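PDB 4K9Q: benzoylformate Decarboxylase from Polynucleobacter necessarius, which probably decarboxylates benzoylformate with thiamine diphosphate and a magnesium ion as cofactors. Local coordinates for residues G97-E102 with L158-W163; E189-I194 with K324-R329; V228-F233 with Q247-S252; T441-K446 with K515-I520; K497-D502 with V521-K526. All blocks are in the same frame, centred on the assembly; numbering follows the deposited sequence.

Interaction 1: residues G97-E102 with L158-W163; sequences GQQTRE and LPLDDW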
# COMPACT_ATOMS: atom_id res chain seq x y z
N GLY A 97 10.16 12.42 -12.99
CA GLY A 97 11.56 12.29 -12.66
C GLY A 97 11.71 11.93 -11.19
O GLY A 97 10.83 12.20 -10.37
N GLN A 98 12.83 11.31 -10.88
CA GLN A 98 13.18 10.90 -9.53
C GLN A 98 14.61 11.37 -9.28
O GLN A 98 15.37 11.60 -10.24
CB GLN A 98 13.10 9.37 -9.44
CG GLN A 98 13.65 8.73 -8.15
CD GLN A 98 12.86 9.13 -6.90
OE1 GLN A 98 12.95 10.28 -6.45
NE2 GLN A 98 12.09 8.19 -6.34
N GLN A 99 14.98 11.55 -8.01
CA GLN A 99 16.35 11.94 -7.67
C GLN A 99 17.34 10.91 -8.22
O GLN A 99 16.99 9.76 -8.47
CB GLN A 99 16.52 12.12 -6.16
CG GLN A 99 16.43 13.58 -5.70
CD GLN A 99 17.67 14.40 -6.08
OE1 GLN A 99 18.47 14.00 -6.93
NE2 GLN A 99 17.84 15.55 -5.43
N THR A 100 18.58 11.34 -8.40
CA THR A 100 19.61 10.48 -8.96
C THR A 100 19.88 9.25 -8.07
O THR A 100 19.92 9.35 -6.84
CB THR A 100 20.91 11.26 -9.19
OG1 THR A 100 21.96 10.33 -9.49
CG2 THR A 100 21.29 12.05 -7.95
N ARG A 101 20.10 8.10 -8.70
CA ARG A 101 20.46 6.89 -7.95
C ARG A 101 21.72 7.12 -7.11
O ARG A 101 21.97 6.38 -6.15
CB ARG A 101 20.68 5.68 -8.87
CG ARG A 101 19.43 5.20 -9.59
CD ARG A 101 19.68 3.88 -10.38
NE ARG A 101 18.65 3.73 -11.40
CZ ARG A 101 17.57 2.96 -11.29
NH1 ARG A 101 16.68 2.92 -12.27
NH2 ARG A 101 17.39 2.21 -10.19
N GLU A 102 22.51 8.13 -7.46
CA GLU A 102 23.72 8.42 -6.71
C GLU A 102 23.39 8.85 -5.28
O GLU A 102 24.22 8.71 -4.39
CB GLU A 102 24.56 9.52 -7.39
CG GLU A 102 25.03 9.20 -8.81
CD GLU A 102 26.23 8.26 -8.86
OE1 GLU A 102 26.86 7.99 -7.81
OE2 GLU A 102 26.56 7.80 -9.97
N LEU A 158 11.35 7.72 -12.71
CA LEU A 158 12.55 7.59 -13.53
C LEU A 158 13.73 8.41 -12.99
O LEU A 158 13.80 9.62 -13.18
CB LEU A 158 12.21 7.98 -14.98
CG LEU A 158 11.08 7.10 -15.57
CD1 LEU A 158 10.43 7.74 -16.75
CD2 LEU A 158 11.59 5.71 -15.92
N PRO A 159 14.67 7.75 -12.30
CA PRO A 159 15.84 8.46 -11.76
C PRO A 159 16.60 9.25 -12.84
O PRO A 159 16.86 8.72 -13.91
CB PRO A 159 16.70 7.33 -11.19
CG PRO A 159 15.69 6.29 -10.78
CD PRO A 159 14.62 6.35 -11.84
N LEU A 160 16.99 10.48 -12.53
CA LEU A 160 17.47 11.41 -13.56
C LEU A 160 18.77 10.98 -14.22
O LEU A 160 19.05 11.36 -15.36
CB LEU A 160 17.63 12.82 -12.97
CG LEU A 160 18.75 12.98 -11.94
CD1 LEU A 160 20.01 13.47 -12.64
CD2 LEU A 160 18.32 13.97 -10.87
N ASP A 161 19.55 10.19 -13.50
CA ASP A 161 20.85 9.76 -13.99
C ASP A 161 20.79 8.60 -14.99
O ASP A 161 21.81 8.27 -15.60
CB ASP A 161 21.80 9.42 -12.82
CG ASP A 161 21.24 8.34 -11.88
OD1 ASP A 161 20.03 8.33 -11.59
OD2 ASP A 161 22.06 7.52 -11.40
N ASP A 162 19.62 7.99 -15.15
CA ASP A 162 19.52 6.82 -16.03
C ASP A 162 19.70 7.19 -17.51
O ASP A 162 20.25 6.41 -18.29
CB ASP A 162 18.16 6.12 -15.88
CG ASP A 162 18.01 5.37 -14.56
OD1 ASP A 162 18.97 5.31 -13.76
OD2 ASP A 162 16.91 4.82 -14.35
N TRP A 163 19.23 8.38 -17.88
CA TRP A 163 19.04 8.74 -19.28
C TRP A 163 20.31 8.75 -20.12
O TRP A 163 20.27 8.41 -21.30
CB TRP A 163 18.30 10.08 -19.40
CG TRP A 163 16.93 10.00 -18.82
CD1 TRP A 163 16.49 10.56 -17.65
CD2 TRP A 163 15.83 9.27 -19.36
NE1 TRP A 163 15.17 10.23 -17.45
CE2 TRP A 163 14.74 9.44 -18.48
CE3 TRP A 163 15.65 8.49 -20.51
CZ2 TRP A 163 13.49 8.86 -18.72
CZ3 TRP A 163 14.41 7.92 -20.74
CH2 TRP A 163 13.35 8.11 -19.85
O HOH W 1 24.57 7.16 -11.81
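Arg101 and Asp162 form a side-on, two-pronged salt bridge just beyond the C-terminal ends of two parallel strands of the N-terminal thiamine diphosphate-binding domain. Arg101 NE meets Asp162 OD1 at 2.9 Å, and Arg101 NH1 meets Asp162 OD2 at 2.8 Å. Both oxygens use their syn lone pairs, and the two planes are only 11° apart. Arg101 NH1 also bonds to Pro129 O, and Arg101 NH2 to Ala130 O of a third subunit. Pro159 CG lies over one face of the guanidinium. Asp161 has CG between its backbone N and carbonyl carbon (chi1 57°), which brings OD1 to Arg101 N at 2.9 Å. A water joins Asp161 OD2 to Glu102 OE2. With an alanine in place of Arg101, the Asp162 carboxylate is likely to lose its charged mate, and Pro159 CG its cover. Leu160 CD2 packs on Thr100 N at 3.6 Å. Gln98 N bonds to Leu158 O, continuing the pairing of strands 93-98 and 154-159. Helix 135-147 packs against Leu158 and Asp162.

Interaction 2: residues E189-I194 with K324-R329; sequences EFAQRI and KLIDQR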
# COMPACT_ATOMS: atom_id res chain seq x y z
N GLU A 189 -26.90 -16.77 -23.80
CA GLU A 189 -27.77 -16.62 -22.63
C GLU A 189 -28.46 -15.26 -22.62
O GLU A 189 -29.68 -15.16 -22.42
CB GLU A 189 -26.96 -16.82 -21.35
CG GLU A 189 -27.78 -16.66 -20.08
CD GLU A 189 -26.91 -16.57 -18.83
OE1 GLU A 189 -25.73 -16.98 -18.89
OE2 GLU A 189 -27.42 -16.07 -17.80
N PHE A 190 -27.69 -14.19 -22.84
CA PHE A 190 -28.27 -12.85 -22.82
C PHE A 190 -29.27 -12.65 -23.95
O PHE A 190 -30.34 -12.06 -23.76
CB PHE A 190 -27.17 -11.78 -22.89
CG PHE A 190 -26.46 -11.53 -21.58
CD1 PHE A 190 -26.37 -12.52 -20.61
CD2 PHE A 190 -25.89 -10.29 -21.31
CE1 PHE A 190 -25.72 -12.29 -19.41
CE2 PHE A 190 -25.24 -10.05 -20.12
CZ PHE A 190 -25.16 -11.04 -19.16
N ALA A 191 -28.93 -13.16 -25.14
CA ALA A 191 -29.83 -13.05 -26.29
C ALA A 191 -31.15 -13.76 -26.02
O ALA A 191 -32.22 -13.26 -26.35
CB ALA A 191 -29.16 -13.61 -27.54
N GLN A 192 -31.07 -14.93 -25.39
CA GLN A 192 -32.27 -15.68 -25.04
C GLN A 192 -33.17 -14.87 -24.10
O GLN A 192 -34.39 -14.82 -24.28
CB GLN A 192 -31.91 -17.02 -24.40
CG GLN A 192 -31.30 -18.03 -25.37
CD GLN A 192 -30.75 -19.26 -24.67
OE1 GLN A 192 -30.81 -19.38 -23.45
NE2 GLN A 192 -30.21 -20.19 -25.46
N ARG A 193 -32.56 -14.25 -23.09
CA ARG A 193 -33.32 -13.42 -22.15
C ARG A 193 -33.99 -12.28 -22.89
O ARG A 193 -35.17 -12.00 -22.68
CB ARG A 193 -32.41 -12.87 -21.05
CG ARG A 193 -31.84 -13.92 -20.12
CD ARG A 193 -32.75 -14.18 -18.94
NE ARG A 193 -32.87 -13.01 -18.07
CZ ARG A 193 -31.96 -12.67 -17.16
NH1 ARG A 193 -30.87 -13.41 -17.00
NH2 ARG A 193 -32.14 -11.59 -16.41
N ILE A 194 -33.24 -11.63 -23.77
CA ILE A 194 -33.77 -10.48 -24.49
C ILE A 194 -34.92 -10.88 -25.41
O ILE A 194 -35.97 -10.23 -25.43
CB ILE A 194 -32.67 -9.77 -25.31
CG1 ILE A 194 -31.65 -9.14 -24.36
CG2 ILE A 194 -33.27 -8.72 -26.22
CD1 ILE A 194 -30.38 -8.66 -25.05
N LYS A 324 -26.49 -10.63 -33.97
CA LYS A 324 -26.62 -11.87 -34.75
C LYS A 324 -27.70 -12.81 -34.21
O LYS A 324 -28.22 -13.64 -34.95
CB LYS A 324 -25.29 -12.62 -34.78
CG LYS A 324 -24.17 -11.88 -35.49
CD LYS A 324 -22.85 -12.62 -35.37
CE LYS A 324 -21.77 -11.87 -36.13
NZ LYS A 324 -20.43 -12.52 -36.01
N LEU A 325 -28.03 -12.68 -32.93
CA LEU A 325 -28.88 -13.67 -32.27
C LEU A 325 -30.28 -13.16 -31.91
O LEU A 325 -31.07 -13.90 -31.33
CB LEU A 325 -28.21 -14.19 -31.00
CG LEU A 325 -26.83 -14.81 -31.17
CD1 LEU A 325 -26.31 -15.34 -29.83
CD2 LEU A 325 -26.87 -15.93 -32.22
N ILE A 326 -30.57 -11.91 -32.24
CA ILE A 326 -31.84 -11.31 -31.87
C ILE A 326 -32.66 -10.96 -33.11
O ILE A 326 -32.14 -10.40 -34.07
CB ILE A 326 -31.62 -10.05 -31.01
CG1 ILE A 326 -31.03 -10.45 -29.65
CG2 ILE A 326 -32.92 -9.30 -30.81
CD1 ILE A 326 -30.66 -9.27 -28.79
N ASP A 327 -33.95 -11.30 -33.07
CA ASP A 327 -34.84 -11.02 -34.20
C ASP A 327 -35.46 -9.63 -34.12
O ASP A 327 -35.72 -9.10 -33.04
CB ASP A 327 -35.94 -12.07 -34.30
CG ASP A 327 -35.45 -13.39 -34.85
OD1 ASP A 327 -34.57 -13.38 -35.74
OD2 ASP A 327 -35.93 -14.45 -34.39
N GLN A 328 -35.71 -9.04 -35.29
CA GLN A 328 -36.38 -7.75 -35.39
C GLN A 328 -37.75 -7.75 -34.73
O GLN A 328 -38.54 -8.67 -34.93
CB GLN A 328 -36.53 -7.35 -36.85
CG GLN A 328 -37.25 -6.04 -37.04
CD GLN A 328 -36.44 -4.86 -36.56
OE1 GLN A 328 -35.31 -4.64 -37.00
NE2 GLN A 328 -37.01 -4.09 -35.64
N ARG A 329 -38.03 -6.72 -33.94
CA ARG A 329 -39.37 -6.54 -33.37
C ARG A 329 -40.15 -5.44 -34.08
O ARG A 329 -39.56 -4.56 -34.70
CB ARG A 329 -39.28 -6.20 -31.89
CG ARG A 329 -38.59 -7.25 -31.07
CD ARG A 329 -38.74 -6.95 -29.61
NE ARG A 329 -38.29 -8.06 -28.79
CZ ARG A 329 -38.77 -8.34 -27.58
NH1 ARG A 329 -39.72 -7.58 -27.06
NH2 ARG A 329 -38.29 -9.38 -26.91
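Leu325 meets helix 184-196 at Ala191, where the two CB atoms are 3.6 Å apart. Leu325 CD1 adds a second touch on the same methyl, at 4.0 Å. The bare methyl of Ala191 lets the chain pass close here, with the CA atoms of Ala191 and Leu325 6.1 Å apart. Ile326 follows and points toward the helix. Its CG1 lies 4.2 Å from Ala191 CB. Its CD1 fits between two branches of Ile194, 3.7 Å from Ile194 CG2 and 3.8 Å from Ile194 CD1. The two isoleucine side chains cross at about a right angle. In Ile326, CG1 stands anti to the carbonyl carbon (chi1 -67°) and the chain then runs straight on, which carries CD1 to the helix. Arg329 closes the segment with an extended side chain that reaches to the C-terminal end of the helix. Its NH2 comes to 2.9 Å from Ile194 O, but the angle is too poor for a hydrogen bond. That nitrogen instead bonds to Ser197 O, just beyond the helix end. The contact lays the chain leaving helix 315-323 along helix 184-196. Leu224 of helix 214-224 touches both isoleucines, and Ile194 also rests on strands 266-270 and 291-296.

Interaction 3: residues V228-F233 with Q247-S252; sequences VWAAPF and QGALTS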
# COMPACT_ATOMS: atom_id res chain seq x y z
N VAL A 228 -34.27 3.78 -25.28
CA VAL A 228 -32.88 3.86 -24.87
C VAL A 228 -32.70 5.04 -23.92
O VAL A 228 -33.15 6.14 -24.20
CB VAL A 228 -31.96 4.04 -26.08
CG1 VAL A 228 -30.53 4.28 -25.63
CG2 VAL A 228 -32.04 2.81 -27.00
N TRP A 229 -32.06 4.79 -22.78
CA TRP A 229 -31.69 5.86 -21.86
C TRP A 229 -30.18 5.89 -21.75
O TRP A 229 -29.53 4.86 -21.82
CB TRP A 229 -32.23 5.57 -20.47
CG TRP A 229 -33.71 5.69 -20.33
CD1 TRP A 229 -34.65 4.76 -20.67
CD2 TRP A 229 -34.43 6.81 -19.81
NE1 TRP A 229 -35.91 5.23 -20.38
CE2 TRP A 229 -35.80 6.49 -19.84
CE3 TRP A 229 -34.04 8.06 -19.29
CZ2 TRP A 229 -36.79 7.37 -19.40
CZ3 TRP A 229 -35.03 8.93 -18.85
CH2 TRP A 229 -36.38 8.58 -18.91
N ALA A 230 -29.62 7.08 -21.53
CA ALA A 230 -28.21 7.17 -21.18
C ALA A 230 -28.05 6.86 -19.69
O ALA A 230 -28.85 7.33 -18.86
CB ALA A 230 -27.66 8.56 -21.52
N ALA A 231 -27.04 6.07 -19.35
CA ALA A 231 -26.74 5.80 -17.95
C ALA A 231 -26.51 7.11 -17.19
O ALA A 231 -26.12 8.11 -17.79
CB ALA A 231 -25.52 4.90 -17.85
N PRO A 232 -26.76 7.11 -15.87
CA PRO A 232 -26.49 8.33 -15.09
C PRO A 232 -25.03 8.73 -15.20
O PRO A 232 -24.14 7.86 -15.19
CB PRO A 232 -26.82 7.91 -13.64
CG PRO A 232 -26.69 6.41 -13.64
CD PRO A 232 -27.16 5.98 -15.01
N PHE A 233 -24.77 10.03 -15.31
CA PHE A 233 -23.39 10.51 -15.37
C PHE A 233 -22.56 9.84 -16.45
O PHE A 233 -21.40 9.48 -16.23
CB PHE A 233 -22.74 10.40 -13.99
CG PHE A 233 -23.17 11.48 -13.05
CD1 PHE A 233 -22.59 12.73 -13.12
CD2 PHE A 233 -24.19 11.26 -12.14
CE1 PHE A 233 -23.00 13.75 -12.27
CE2 PHE A 233 -24.61 12.28 -11.29
CZ PHE A 233 -24.02 13.52 -11.36
N GLN A 247 -34.79 8.33 -24.87
CA GLN A 247 -35.68 8.90 -23.86
C GLN A 247 -35.07 10.04 -23.06
O GLN A 247 -35.77 10.97 -22.66
CB GLN A 247 -36.18 7.80 -22.93
CG GLN A 247 -36.85 6.64 -23.66
CD GLN A 247 -38.09 7.09 -24.42
OE1 GLN A 247 -39.04 7.60 -23.83
NE2 GLN A 247 -38.07 6.93 -25.74
N GLY A 248 -33.76 9.97 -22.82
CA GLY A 248 -33.05 11.00 -22.08
C GLY A 248 -31.99 10.38 -21.19
O GLY A 248 -31.66 9.21 -21.35
N ALA A 249 -31.46 11.17 -20.26
CA ALA A 249 -30.43 10.72 -19.33
C ALA A 249 -31.10 10.33 -18.02
O ALA A 249 -31.94 11.08 -17.51
CB ALA A 249 -29.42 11.82 -19.09
N LEU A 250 -30.72 9.18 -17.46
CA LEU A 250 -31.32 8.76 -16.20
C LEU A 250 -30.81 9.62 -15.05
O LEU A 250 -29.66 10.07 -15.06
CB LEU A 250 -31.05 7.28 -15.92
CG LEU A 250 -31.79 6.28 -16.81
CD1 LEU A 250 -31.16 4.89 -16.68
CD2 LEU A 250 -33.27 6.26 -16.46
N THR A 251 -31.67 9.84 -14.07
CA THR A 251 -31.27 10.53 -12.86
C THR A 251 -30.38 9.59 -12.05
O THR A 251 -30.29 8.40 -12.36
CB THR A 251 -32.49 10.94 -12.04
OG1 THR A 251 -33.24 9.77 -11.68
CG2 THR A 251 -33.38 11.89 -12.86
N SER A 252 -29.75 10.11 -11.01
CA SER A 252 -28.67 9.38 -10.36
C SER A 252 -28.93 8.95 -8.91
O SER A 252 -28.00 8.62 -8.17
CB SER A 252 -27.37 10.18 -10.45
OG SER A 252 -27.55 11.48 -9.91
O HOH W 2 -27.40 11.50 -14.38
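Trp229 lies with its indole between Gln247 and Leu250. Gln247 CB sits over one face, 3.6 Å from the centroid of the five-membered ring, in a CH-pi contact 21° off the normal. On the opposite face, Leu250 CD2 comes to 3.4 Å from Trp229 CE3, nearer the rim. The Ala249 carbonyl carbon meets the ring edge. Trp229 CG stands anti to the carbonyl carbon (chi1 -71°), which lays the indole across the neighbouring strand. Gly248 N lies near the rim of the face that Gln247 CB covers. A side chain there would jam against the carbonyl O of Gln247, which demands glycine. The backbones run parallel and exchange three bonds. Gln247 N gives to Val228 O at 2.8 Å, Ala230 N to Gly248 O at 3.0 Å, and Leu250 N to Ala230 O at 3.0 Å. Beyond the strands, a water bridges Leu250 O and Phe233 N. Ser252 OG approaches the edge of the Phe233 ring, 3.3 Å from CE2. Thr251 O is buried against Pro232 CB without a polar partner in the model. Phe233 packs on Leu109 of a second subunit, and its side chain is about 9 Å from bound thiamine diphosphate. Within this chain, strand 246-249 is outermost on this side of the central-domain sheet. Strand 228-230 separates it from strand 201-204, and helix 254-260 packs against Trp229, Pro232 and Leu250.

Interaction 4: residues T441-K446 with K515-I520; sequences TGVQQK and KGTSVI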
# COMPACT_ATOMS: atom_id res chain seq x y z
N THR A 441 -2.17 27.31 -21.60
CA THR A 441 -1.75 26.34 -22.60
C THR A 441 -2.59 26.51 -23.87
O THR A 441 -2.06 26.44 -24.98
CB THR A 441 -1.86 24.90 -22.07
OG1 THR A 441 -1.02 24.77 -20.92
CG2 THR A 441 -1.41 23.91 -23.13
N GLY A 442 -3.88 26.73 -23.70
CA GLY A 442 -4.76 27.02 -24.82
C GLY A 442 -4.24 28.20 -25.63
O GLY A 442 -4.14 28.15 -26.85
N VAL A 443 -3.92 29.29 -24.95
CA VAL A 443 -3.44 30.49 -25.62
C VAL A 443 -2.10 30.25 -26.32
O VAL A 443 -1.92 30.57 -27.50
CB VAL A 443 -3.35 31.68 -24.65
CG1 VAL A 443 -2.74 32.88 -25.34
CG2 VAL A 443 -4.74 32.03 -24.13
N GLN A 444 -1.15 29.65 -25.60
CA GLN A 444 0.19 29.45 -26.12
C GLN A 444 0.22 28.47 -27.30
O GLN A 444 1.02 28.64 -28.23
CB GLN A 444 1.15 28.98 -25.02
CG GLN A 444 1.45 30.05 -23.99
CD GLN A 444 2.17 31.23 -24.59
OE1 GLN A 444 3.11 31.07 -25.37
NE2 GLN A 444 1.73 32.43 -24.24
N GLN A 445 -0.66 27.47 -27.27
CA GLN A 445 -0.75 26.49 -28.35
C GLN A 445 -1.69 26.95 -29.47
O GLN A 445 -1.80 26.30 -30.50
CB GLN A 445 -1.21 25.12 -27.82
CG GLN A 445 -0.27 24.50 -26.79
CD GLN A 445 1.09 24.13 -27.37
OE1 GLN A 445 1.19 23.63 -28.49
NE2 GLN A 445 2.14 24.39 -26.60
N LYS A 446 -2.35 28.09 -29.25
CA LYS A 446 -3.34 28.63 -30.18
C LYS A 446 -4.47 27.65 -30.50
O LYS A 446 -4.95 27.58 -31.63
CB LYS A 446 -2.65 29.12 -31.47
CG LYS A 446 -1.60 30.19 -31.20
CD LYS A 446 -0.93 30.66 -32.48
CE LYS A 446 0.03 31.80 -32.19
NZ LYS A 446 1.05 31.41 -31.17
N LYS A 515 -9.57 31.79 -34.35
CA LYS A 515 -8.86 30.54 -34.12
C LYS A 515 -7.87 30.72 -32.97
O LYS A 515 -6.68 31.02 -33.17
CB LYS A 515 -8.14 30.09 -35.39
CG LYS A 515 -7.98 28.59 -35.52
CD LYS A 515 -7.01 28.00 -34.49
CE LYS A 515 -5.55 28.16 -34.92
NZ LYS A 515 -4.64 27.20 -34.20
N GLY A 516 -8.37 30.56 -31.75
CA GLY A 516 -7.58 30.81 -30.56
C GLY A 516 -8.51 30.61 -29.38
O GLY A 516 -9.64 30.16 -29.56
N THR A 517 -8.04 30.95 -28.19
CA THR A 517 -8.79 30.68 -26.97
C THR A 517 -9.50 31.94 -26.48
O THR A 517 -8.88 33.00 -26.36
CB THR A 517 -7.84 30.13 -25.88
OG1 THR A 517 -7.32 28.88 -26.32
CG2 THR A 517 -8.57 29.93 -24.55
N SER A 518 -10.80 31.81 -26.22
CA SER A 518 -11.65 32.91 -25.78
C SER A 518 -12.37 32.57 -24.48
O SER A 518 -12.69 31.41 -24.22
CB SER A 518 -12.69 33.23 -26.86
OG SER A 518 -12.11 33.74 -28.05
N VAL A 519 -12.65 33.60 -23.67
CA VAL A 519 -13.48 33.47 -22.48
C VAL A 519 -14.65 34.44 -22.58
O VAL A 519 -14.46 35.65 -22.77
CB VAL A 519 -12.67 33.73 -21.20
CG1 VAL A 519 -13.56 33.68 -19.96
CG2 VAL A 519 -11.54 32.72 -21.09
N ILE A 520 -15.86 33.91 -22.46
CA ILE A 520 -17.07 34.71 -22.48
C ILE A 520 -17.78 34.53 -21.14
O ILE A 520 -18.24 33.43 -20.83
CB ILE A 520 -18.00 34.29 -23.63
CG1 ILE A 520 -17.24 34.41 -24.96
CG2 ILE A 520 -19.28 35.13 -23.63
CD1 ILE A 520 -18.00 33.91 -26.17
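Lys446 O accepts a hydrogen bond from Lys515 NZ at 2.6 Å. The ammonium nitrogen is tilted 25° from the carbonyl plane. The Lys515 side chain bends at chi2 and chi3 and folds back to reach it, so CD and CE also lie near the same oxygen, with CE at 3.4 Å. A weak, long ion pair with Glu415 gives Lys515 NZ a second, charged neighbour. The bond links the chain just after helix 438-445 to the approach of strand 517-523. Farther in, Thr517 points toward the helix. Its OG1 stands anti to the carbonyl carbon (chi1 -64°) and comes to 3.2 Å from the carbonyl carbon of Gly442. The hydroxyl is hydrogen-bonded to Thr447 O. Gly442 leaves room for it, since a CB at that position would clash with Thr517 OG1. Val443 CG2 touches Thr517 CB at 4.0 Å, and the two side chains cross at about a right angle. Behind Thr517 lie Val449 and Tyr451 of strand 449-455. Lys446 has positive phi (57°), with two bonds back into the last turn, one of them from Lys446 N to Val443 O at 3.1 Å. This is a Schellman motif, which ends the helix and turns the chain toward strand 449-455. The whole is helix-on-sheet packing in the C-terminal thiamine diphosphate-binding domain, away from the cofactor.

Interaction 5: residues K497-D502 with V521-K526; sequences KVETLD and VVPITK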
# COMPACT_ATOMS: atom_id res chain seq x y z
N LYS A 497 -17.09 40.14 -20.74
CA LYS A 497 -18.34 39.85 -20.07
C LYS A 497 -19.51 40.37 -20.91
O LYS A 497 -19.45 41.49 -21.42
CB LYS A 497 -18.34 40.51 -18.70
CG LYS A 497 -19.56 40.22 -17.85
CD LYS A 497 -19.31 40.70 -16.41
CE LYS A 497 -20.53 40.52 -15.53
NZ LYS A 497 -20.34 41.15 -14.19
N VAL A 498 -20.55 39.56 -21.06
CA VAL A 498 -21.73 39.98 -21.81
C VAL A 498 -22.91 40.13 -20.86
O VAL A 498 -23.02 39.38 -19.90
CB VAL A 498 -22.05 39.00 -22.97
CG1 VAL A 498 -20.90 38.98 -23.99
CG2 VAL A 498 -22.32 37.60 -22.43
N GLU A 499 -23.79 41.10 -21.12
CA GLU A 499 -24.90 41.36 -20.20
C GLU A 499 -26.27 41.12 -20.82
O GLU A 499 -27.29 41.20 -20.13
CB GLU A 499 -24.83 42.79 -19.66
CG GLU A 499 -23.59 43.12 -18.84
CD GLU A 499 -23.62 42.52 -17.44
OE1 GLU A 499 -24.68 41.99 -17.04
OE2 GLU A 499 -22.59 42.58 -16.74
N THR A 500 -26.31 40.85 -22.12
CA THR A 500 -27.57 40.52 -22.78
C THR A 500 -27.39 39.34 -23.71
O THR A 500 -26.27 39.01 -24.10
CB THR A 500 -28.11 41.69 -23.64
OG1 THR A 500 -27.27 41.87 -24.80
CG2 THR A 500 -28.19 42.99 -22.84
N LEU A 501 -28.50 38.73 -24.10
CA LEU A 501 -28.45 37.61 -25.04
C LEU A 501 -27.97 38.04 -26.43
O LEU A 501 -27.33 37.26 -27.13
CB LEU A 501 -29.81 36.90 -25.11
CG LEU A 501 -30.27 36.21 -23.82
CD1 LEU A 501 -31.64 35.59 -24.02
CD2 LEU A 501 -29.26 35.15 -23.37
N ASP A 502 -28.27 39.28 -26.84
CA ASP A 502 -27.72 39.78 -28.10
C ASP A 502 -26.20 39.95 -28.02
O ASP A 502 -25.47 39.64 -28.97
CB ASP A 502 -28.40 41.08 -28.54
CG ASP A 502 -27.97 41.51 -29.93
OD1 ASP A 502 -27.33 42.58 -30.06
OD2 ASP A 502 -28.25 40.76 -30.89
N VAL A 521 -17.86 35.59 -20.36
CA VAL A 521 -18.47 35.51 -19.03
C VAL A 521 -19.93 35.96 -19.12
O VAL A 521 -20.22 37.06 -19.60
CB VAL A 521 -17.67 36.36 -18.00
CG1 VAL A 521 -18.28 36.22 -16.61
CG2 VAL A 521 -16.19 35.95 -18.01
N VAL A 522 -20.83 35.10 -18.66
CA VAL A 522 -22.26 35.37 -18.72
C VAL A 522 -22.84 35.38 -17.30
O VAL A 522 -22.94 34.33 -16.66
CB VAL A 522 -23.00 34.30 -19.55
CG1 VAL A 522 -24.45 34.72 -19.78
CG2 VAL A 522 -22.27 34.06 -20.87
N PRO A 523 -23.20 36.56 -16.79
CA PRO A 523 -23.87 36.59 -15.49
C PRO A 523 -25.26 35.98 -15.62
O PRO A 523 -26.01 36.33 -16.54
CB PRO A 523 -24.00 38.09 -15.18
CG PRO A 523 -23.13 38.79 -16.16
CD PRO A 523 -23.02 37.90 -17.36
N ILE A 524 -25.61 35.06 -14.72
CA ILE A 524 -26.93 34.45 -14.75
C ILE A 524 -27.60 34.59 -13.40
O ILE A 524 -26.96 34.95 -12.40
CB ILE A 524 -26.87 32.95 -15.16
CG1 ILE A 524 -25.96 32.17 -14.20
CG2 ILE A 524 -26.39 32.83 -16.61
CD1 ILE A 524 -26.11 30.65 -14.31
N THR A 525 -28.90 34.30 -13.37
CA THR A 525 -29.65 34.28 -12.14
C THR A 525 -28.98 33.35 -11.13
O THR A 525 -28.36 32.34 -11.51
CB THR A 525 -31.09 33.82 -12.40
OG1 THR A 525 -31.81 33.78 -11.16
CG2 THR A 525 -31.11 32.45 -13.07
N LYS A 526 -29.09 33.71 -9.86
CA LYS A 526 -28.59 32.91 -8.75
C LYS A 526 -29.63 31.90 -8.32
O LYS A 526 -29.34 30.99 -7.53
CB LYS A 526 -28.17 33.79 -7.57
CG LYS A 526 -27.09 34.82 -7.91
CD LYS A 526 -26.78 35.72 -6.72
CE LYS A 526 -25.56 35.26 -5.93
NZ LYS A 526 -25.74 33.97 -5.21
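Lys497 and Val521 pair in parallel, and Val498 N bonds to Val521 O at 2.9 Å with a nearly straight N-H (168°). Lys497 CA adds a CA-H...O contact to the same oxygen at 3.4 Å. One step on, Val498 CG2 packs against Val522 CG2 at 3.9 Å. With Val498 CG1 anti to the carbonyl carbon (chi1 -63°), CG2 falls between that carbon and the backbone N, which turns this methyl to the strand. Pro523 ends the pairing, as it has no N-H to offer. Its ring lies against Val498 O, which is buried with no polar partner in the model. Glu499 bends at chi2 and brings OE1 to 3.7 Å from Pro523 CG. A glycine in place of Pro523 lacks the ring that packs on Val498 O and Glu499, and would probably let the chain after the strand flex more freely. Just beyond, Lys526 forms a salt bridge with Glu458, a magnesium ligand. Val498 and Val522 both touch Leu504 of helix 501-513. The contact joins the two strands of a right-handed beta-alpha-beta crossover, strand 494-497, helix 501-513 and strand 517-523.

From the N terminus, interaction 1 comes first and closes a loop of 55 residues within the N-terminal domain, joining neighbouring strands at and just beyond their paired ends. Interaction 2 then closes a much longer loop of 129 residues, tying helix 184-196 to the chain after helix 315-323. Interaction 3 falls within that loop and pairs two strands at one border of the central sheet; the centres of interactions 2 and 3 are about 23 Å apart. Interactions 4 and 5 cross along the chain and share strand 517-523. They touch where Ile520 meets Val498. Together they tie that strand to a helix and to its edge neighbour in the C-terminal domain.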